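Local coordinates for protein alpha-L-rhamnosidase (Klebsiella oxytoca, PDB 4XHC) that hydrolyses terminal alpha-L-rhamnose residues from rhamnosides, as a two-domain enzyme of glycoside hydrolase family 78 whose pocket holds rhamnose, at residues A[199-204]-A[229-234]; A[46-51]-A[267-272]. All coordinates share one frame; numbering follows the deposited sequence.

Contact 1: residues A[199-204]-A[229-234]; sequences VTSASG and NCMQEV
The side-chain nitrogen NE2 of Q232 has two acceptors, one on each segment. Across the contact it reaches V199 O (NE2 to O 3.0 Å), and on its own side it donates to the backbone O of N229 (NE2 to O 3.0 Å). Both oxygens lie close to the plane of the amide, as expected when each N-H points at its own acceptor, yet NE2 stands above the plane of either carbonyl. This double grip fixes the rotation of the amide. The sharp bend of the glutamine at chi2 (-72°) folds its end back toward N229, although the side chain sets out away from the other segment. V199 CG2 then lies 3.5 Å from Q232 OE1, the two side chains crossing at about a right angle.

S201 makes two further bonds. S201 N donates to M231 O in an almost straight bond of 2.9 Å (175° at the hydrogen), and S201 OG gives its proton to Q232 O in that carbonyl's plane, on a lone pair, at 2.8 Å. With OG tucked between backbone N and carbonyl carbon, both donors of S201 address consecutive peptide oxygens. T200 OG1 accepts from A202 N, making an ST turn, and is also bonded to Q228 O. Beside these polar links A202 CB meets M231 SD at 3.9 Å, with L266 of helix 264-276 also packed on M231.

M231 is the first residue to leave helical geometry after helix 214-230, and strand 187-200 ends at T200. The arrangement fits the domain junction of a GH78 rhamnosidase, where the chain passes from a beta-sheet strand to what is probably the (alpha/alpha)6 barrel of the six-hairpin glycosidase fold, a few residues ahead of D237 in the rhamnose pocket.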
loop_
_atom_site.group_PDB
_atom_site.type_symbol
_atom_site.label_atom_id
_atom_site.label_comp_id
_atom_site.label_asym_id
_atom_site.label_seq_id
_atom_site.Cartn_x
_atom_site.Cartn_y
_atom_site.Cartn_z
ATOM N N VAL A 199 -14.312 -1.432 -16.967
ATOM C CA VAL A 199 -13.787 -1.056 -18.274
ATOM C C VAL A 199 -13.784 -2.222 -19.246
ATOM O O VAL A 199 -13.662 -3.378 -18.846
ATOM C CB VAL A 199 -12.345 -0.476 -18.191
ATOM C CG1 VAL A 199 -12.352 0.871 -17.487
ATOM C CG2 VAL A 199 -11.377 -1.450 -17.511
ATOM N N THR A 200 -13.870 -1.874 -20.528
ATOM C CA THR A 200 -13.826 -2.814 -21.643
ATOM C C THR A 200 -13.770 -2.003 -22.936
ATOM O O THR A 200 -14.175 -0.839 -22.960
ATOM C CB THR A 200 -15.068 -3.744 -21.669
ATOM O OG1 THR A 200 -14.963 -4.682 -22.751
ATOM C CG2 THR A 200 -16.363 -2.939 -21.826
ATOM N N SER A 201 -13.262 -2.616 -24.003
ATOM C CA SER A 201 -13.332 -2.032 -25.336
ATOM C C SER A 201 -14.494 -2.633 -26.107
ATOM O O SER A 201 -14.740 -2.242 -27.239
ATOM C CB SER A 201 -12.038 -2.268 -26.104
ATOM O OG SER A 201 -11.799 -3.653 -26.264
ATOM N N ALA A 202 -15.201 -3.581 -25.503
ATOM C CA ALA A 202 -16.351 -4.207 -26.142
ATOM C C ALA A 202 -17.649 -3.561 -25.661
ATOM O O ALA A 202 -18.490 -4.204 -25.032
ATOM C CB ALA A 202 -16.354 -5.700 -25.855
ATOM N N SER A 203 -17.801 -2.283 -25.975
ATOM C CA SER A 203 -18.940 -1.504 -25.519
ATOM C C SER A 203 -19.974 -1.299 -26.617
ATOM O O SER A 203 -20.926 -0.549 -26.423
ATOM C CB SER A 203 -18.447 -0.149 -25.030
ATOM O OG SER A 203 -17.675 0.473 -26.037
ATOM N N GLY A 204 -19.779 -1.944 -27.768
ATOM C CA GLY A 204 -20.733 -1.878 -28.871
ATOM C C GLY A 204 -21.842 -2.907 -28.721
ATOM O O GLY A 204 -21.897 -3.647 -27.732
ATOM N N ASN A 229 -14.827 -9.012 -20.850
ATOM C CA ASN A 229 -13.869 -8.560 -19.847
ATOM C C ASN A 229 -12.413 -8.733 -20.294
ATOM O O ASN A 229 -11.524 -8.018 -19.824
ATOM C CB ASN A 229 -14.132 -9.228 -18.489
ATOM C CG ASN A 229 -15.380 -8.680 -17.799
ATOM O OD1 ASN A 229 -15.964 -7.691 -18.238
ATOM N ND2 ASN A 229 -15.801 -9.330 -16.728
ATOM N N CYS A 230 -12.179 -9.655 -21.218
ATOM C CA CYS A 230 -10.851 -9.859 -21.779
ATOM C C CYS A 230 -10.512 -8.836 -22.879
ATOM O O CYS A 230 -9.339 -8.573 -23.140
ATOM C CB CYS A 230 -10.718 -11.298 -22.292
ATOM S SG CYS A 230 -10.441 -12.512 -20.978
ATOM N N MET A 231 -11.534 -8.262 -23.515
ATOM C CA MET A 231 -11.327 -7.258 -24.566
ATOM C C MET A 231 -11.053 -5.873 -23.988
ATOM O O MET A 231 -11.963 -5.208 -23.506
ATOM C CB MET A 231 -12.525 -7.206 -25.520
ATOM C CG MET A 231 -12.561 -8.371 -26.502
ATOM S SD MET A 231 -14.026 -8.383 -27.553
ATOM C CE MET A 231 -13.701 -6.952 -28.584
ATOM N N GLN A 232 -9.788 -5.468 -24.030
ATOM C CA GLN A 232 -9.326 -4.210 -23.454
ATOM C C GLN A 232 -8.550 -3.463 -24.544
ATOM O O GLN A 232 -9.065 -3.332 -25.654
ATOM C CB GLN A 232 -8.479 -4.483 -22.205
ATOM C CG GLN A 232 -9.226 -5.228 -21.096
ATOM C CD GLN A 232 -10.253 -4.367 -20.384
ATOM O OE1 GLN A 232 -10.081 -3.148 -20.250
ATOM N NE2 GLN A 232 -11.326 -4.998 -19.912
ATOM N N GLU A 233 -7.339 -2.974 -24.256
ATOM C CA GLU A 233 -6.530 -2.312 -25.292
ATOM C C GLU A 233 -5.867 -3.338 -26.211
ATOM O O GLU A 233 -5.392 -2.998 -27.303
ATOM C CB GLU A 233 -5.514 -1.338 -24.677
ATOM C CG GLU A 233 -6.145 0.020 -24.368
ATOM C CD GLU A 233 -5.245 0.966 -23.591
ATOM O OE1 GLU A 233 -4.727 0.555 -22.531
ATOM O OE2 GLU A 233 -5.075 2.128 -24.030
ATOM N N VAL A 234 -5.850 -4.589 -25.752
ATOM C CA VAL A 234 -5.577 -5.764 -26.590
ATOM C C VAL A 234 -6.534 -6.873 -26.158
ATOM O O VAL A 234 -7.278 -6.706 -25.193
ATOM C CB VAL A 234 -4.119 -6.261 -26.441
ATOM C CG1 VAL A 234 -3.136 -5.173 -26.845
ATOM C CG2 VAL A 234 -3.827 -6.741 -25.022
#

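Contact 2: residues A[46-51]-A[267-272]; sequences LRPALS and VRRCLY
One face of the R269 guanidinium is covered by R47 CB, which sits offset toward the rim and comes within 4.0 Å of R269 NH1, while P48 CD approaches the group obliquely. R269 NH2 in turn lies over one face of the R47 guanidinium. The two planes are turned 53° from each other, so this is no parallel stack. R47 NH1 and R269 NH2 are 4.0 Å apart, and their like charges are probably offset by the acidic groups nearby: R47 forms salt bridges with E44 and E233. R269 is held through backbone oxygens, those of A43 at NH1 and E233 at NE.

R269 projects from helix 264-276, probably one of those of the (alpha/alpha)6 barrel expected for this family, and the loop leading from helix 37-45 to strand 51-55 of the N-terminal beta domain passes across this helix. The R269 side chain runs extended from CG to NE and lies alongside the backbone of that loop, with R269 CD 3.7 Å from L46 O and 3.8 Å from R47 CA. R47 instead bends at chi3 (-57°), which swings its guanidinium back toward the end of R269.

Most of the apolar contact comes from L46. Its CB meets R269 CB at 3.9 Å, and its two methyls lie across R268 from one side, CD1 3.9 Å from R268 CD and CD2 3.7 Å from R268 NH1. Leucine and arginine cross at about a right angle here, and R268 NE is bonded to T324 OG1 at the start of helix 322-340.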
loop_
_atom_site.group_PDB
_atom_site.type_symbol
_atom_site.label_atom_id
_atom_site.label_comp_id
_atom_site.label_asym_id
_atom_site.label_seq_id
_atom_site.Cartn_x
_atom_site.Cartn_y
_atom_site.Cartn_z
ATOM N N LEU A 46 -4.683 1.914 -34.385
ATOM C CA LEU A 46 -5.890 1.124 -34.148
ATOM C C LEU A 46 -6.182 0.865 -32.664
ATOM O O LEU A 46 -7.098 0.121 -32.343
ATOM C CB LEU A 46 -5.774 -0.220 -34.875
ATOM C CG LEU A 46 -5.665 -0.209 -36.406
ATOM C CD1 LEU A 46 -4.987 -1.477 -36.907
ATOM C CD2 LEU A 46 -7.031 -0.050 -37.061
ATOM N N ARG A 47 -5.414 1.462 -31.757
ATOM C CA ARG A 47 -5.678 1.324 -30.318
ATOM C C ARG A 47 -7.115 1.769 -29.992
ATOM O O ARG A 47 -7.492 2.888 -30.302
ATOM C CB ARG A 47 -4.665 2.157 -29.513
ATOM C CG ARG A 47 -4.993 2.354 -28.031
ATOM C CD ARG A 47 -4.160 3.476 -27.407
ATOM N NE ARG A 47 -2.730 3.225 -27.573
ATOM C CZ ARG A 47 -2.032 2.320 -26.891
ATOM N NH1 ARG A 47 -2.615 1.565 -25.960
ATOM N NH2 ARG A 47 -0.738 2.162 -27.135
ATOM N N PRO A 48 -7.914 0.901 -29.352
ATOM C CA PRO A 48 -9.296 1.277 -29.071
ATOM C C PRO A 48 -9.496 2.167 -27.831
ATOM O O PRO A 48 -8.682 2.163 -26.894
ATOM C CB PRO A 48 -9.973 -0.071 -28.850
ATOM C CG PRO A 48 -8.901 -0.935 -28.275
ATOM C CD PRO A 48 -7.595 -0.445 -28.840
ATOM N N ALA A 49 -10.588 2.928 -27.838
ATOM C CA ALA A 49 -11.012 3.680 -26.664
ATOM C C ALA A 49 -11.694 2.717 -25.688
ATOM O O ALA A 49 -12.363 1.766 -26.106
ATOM C CB ALA A 49 -11.954 4.807 -27.064
ATOM N N LEU A 50 -11.497 2.957 -24.394
ATOM C CA LEU A 50 -12.113 2.145 -23.358
ATOM C C LEU A 50 -13.353 2.839 -22.827
ATOM O O LEU A 50 -13.335 4.033 -22.583
ATOM C CB LEU A 50 -11.132 1.934 -22.212
ATOM C CG LEU A 50 -9.858 1.164 -22.540
ATOM C CD1 LEU A 50 -8.875 1.219 -21.374
ATOM C CD2 LEU A 50 -10.212 -0.274 -22.889
ATOM N N SER A 51 -14.436 2.097 -22.667
ATOM C CA SER A 51 -15.623 2.633 -22.019
ATOM C C SER A 51 -15.545 2.327 -20.527
ATOM O O SER A 51 -15.214 1.214 -20.133
ATOM C CB SER A 51 -16.895 2.033 -22.625
ATOM O OG SER A 51 -17.158 0.749 -22.085
ATOM N N VAL A 267 -8.562 -7.209 -33.990
ATOM C CA VAL A 267 -7.851 -8.407 -34.471
ATOM C C VAL A 267 -6.687 -7.978 -35.357
ATOM O O VAL A 267 -5.589 -8.516 -35.285
ATOM C CB VAL A 267 -8.776 -9.356 -35.271
ATOM C CG1 VAL A 267 -8.004 -10.568 -35.770
ATOM C CG2 VAL A 267 -9.951 -9.800 -34.408
ATOM N N ARG A 268 -6.953 -6.990 -36.190
ATOM C CA ARG A 268 -5.943 -6.401 -37.059
ATOM C C ARG A 268 -4.802 -5.783 -36.262
ATOM O O ARG A 268 -3.644 -5.982 -36.605
ATOM C CB ARG A 268 -6.592 -5.326 -37.922
ATOM C CG ARG A 268 -5.722 -4.796 -39.031
ATOM C CD ARG A 268 -6.468 -3.703 -39.760
ATOM N NE ARG A 268 -5.627 -3.105 -40.785
ATOM C CZ ARG A 268 -5.690 -1.835 -41.163
ATOM N NH1 ARG A 268 -6.555 -0.996 -40.596
ATOM N NH2 ARG A 268 -4.875 -1.398 -42.114
ATOM N N ARG A 269 -5.141 -5.039 -35.206
ATOM C CA ARG A 269 -4.139 -4.432 -34.324
ATOM C C ARG A 269 -3.225 -5.506 -33.728
ATOM O O ARG A 269 -2.005 -5.350 -33.674
ATOM C CB ARG A 269 -4.817 -3.631 -33.202
ATOM C CG ARG A 269 -3.888 -3.240 -32.051
ATOM C CD ARG A 269 -4.552 -2.274 -31.084
ATOM N NE ARG A 269 -3.920 -2.292 -29.764
ATOM C CZ ARG A 269 -2.822 -1.613 -29.422
ATOM N NH1 ARG A 269 -2.176 -0.836 -30.291
ATOM N NH2 ARG A 269 -2.359 -1.713 -28.184
ATOM N N CYS A 270 -3.829 -6.608 -33.304
ATOM C CA CYS A 270 -3.094 -7.653 -32.619
ATOM C C CYS A 270 -2.245 -8.460 -33.596
ATOM O O CYS A 270 -1.149 -8.888 -33.244
ATOM C CB CYS A 270 -4.045 -8.509 -31.765
ATOM S SG CYS A 270 -4.717 -7.569 -30.336
ATOM N N LEU A 271 -2.711 -8.610 -34.834
ATOM C CA LEU A 271 -1.877 -9.191 -35.897
ATOM C C LEU A 271 -0.627 -8.356 -36.175
ATOM O O LEU A 271 0.465 -8.904 -36.310
ATOM C CB LEU A 271 -2.664 -9.368 -37.198
ATOM C CG LEU A 271 -3.497 -10.645 -37.331
ATOM C CD1 LEU A 271 -4.495 -10.514 -38.475
ATOM C CD2 LEU A 271 -2.612 -11.870 -37.522
ATOM N N TYR A 272 -0.785 -7.039 -36.265
ATOM C CA TYR A 272 0.346 -6.155 -36.562
ATOM C C TYR A 272 1.327 -6.059 -35.399
ATOM O O TYR A 272 2.507 -5.784 -35.606
ATOM C CB TYR A 272 -0.126 -4.751 -36.974
ATOM C CG TYR A 272 -0.439 -4.624 -38.454
ATOM C CD1 TYR A 272 0.568 -4.360 -39.387
ATOM C CD2 TYR A 272 -1.739 -4.775 -38.927
ATOM C CE1 TYR A 272 0.285 -4.248 -40.744
ATOM C CE2 TYR A 272 -2.030 -4.665 -40.281
ATOM C CZ TYR A 272 -1.017 -4.403 -41.185
ATOM O OH TYR A 272 -1.335 -4.301 -42.518
#

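Overall arrangement
From the N terminus the chain leaves helix 37-45 through residues 46-51, the first half of contact 2, and enters the beta domain at strand 51-55. It returns along strand 187-200 into residues 199-204, runs through helix 214-230 and reaches residues 229-234, which closes the short loop of contact 1. Helix 264-276 then closes contact 2, whose much longer loop encloses contact 1 entirely, so the two nest and do not cross. Their centres lie about 10 Å apart, and a probable backbone hydrogen bond from S51 N to T200 O joins them directly. Contact 2 ties the chain entering the beta domain to the helical domain, and contact 1 the chain leaving it.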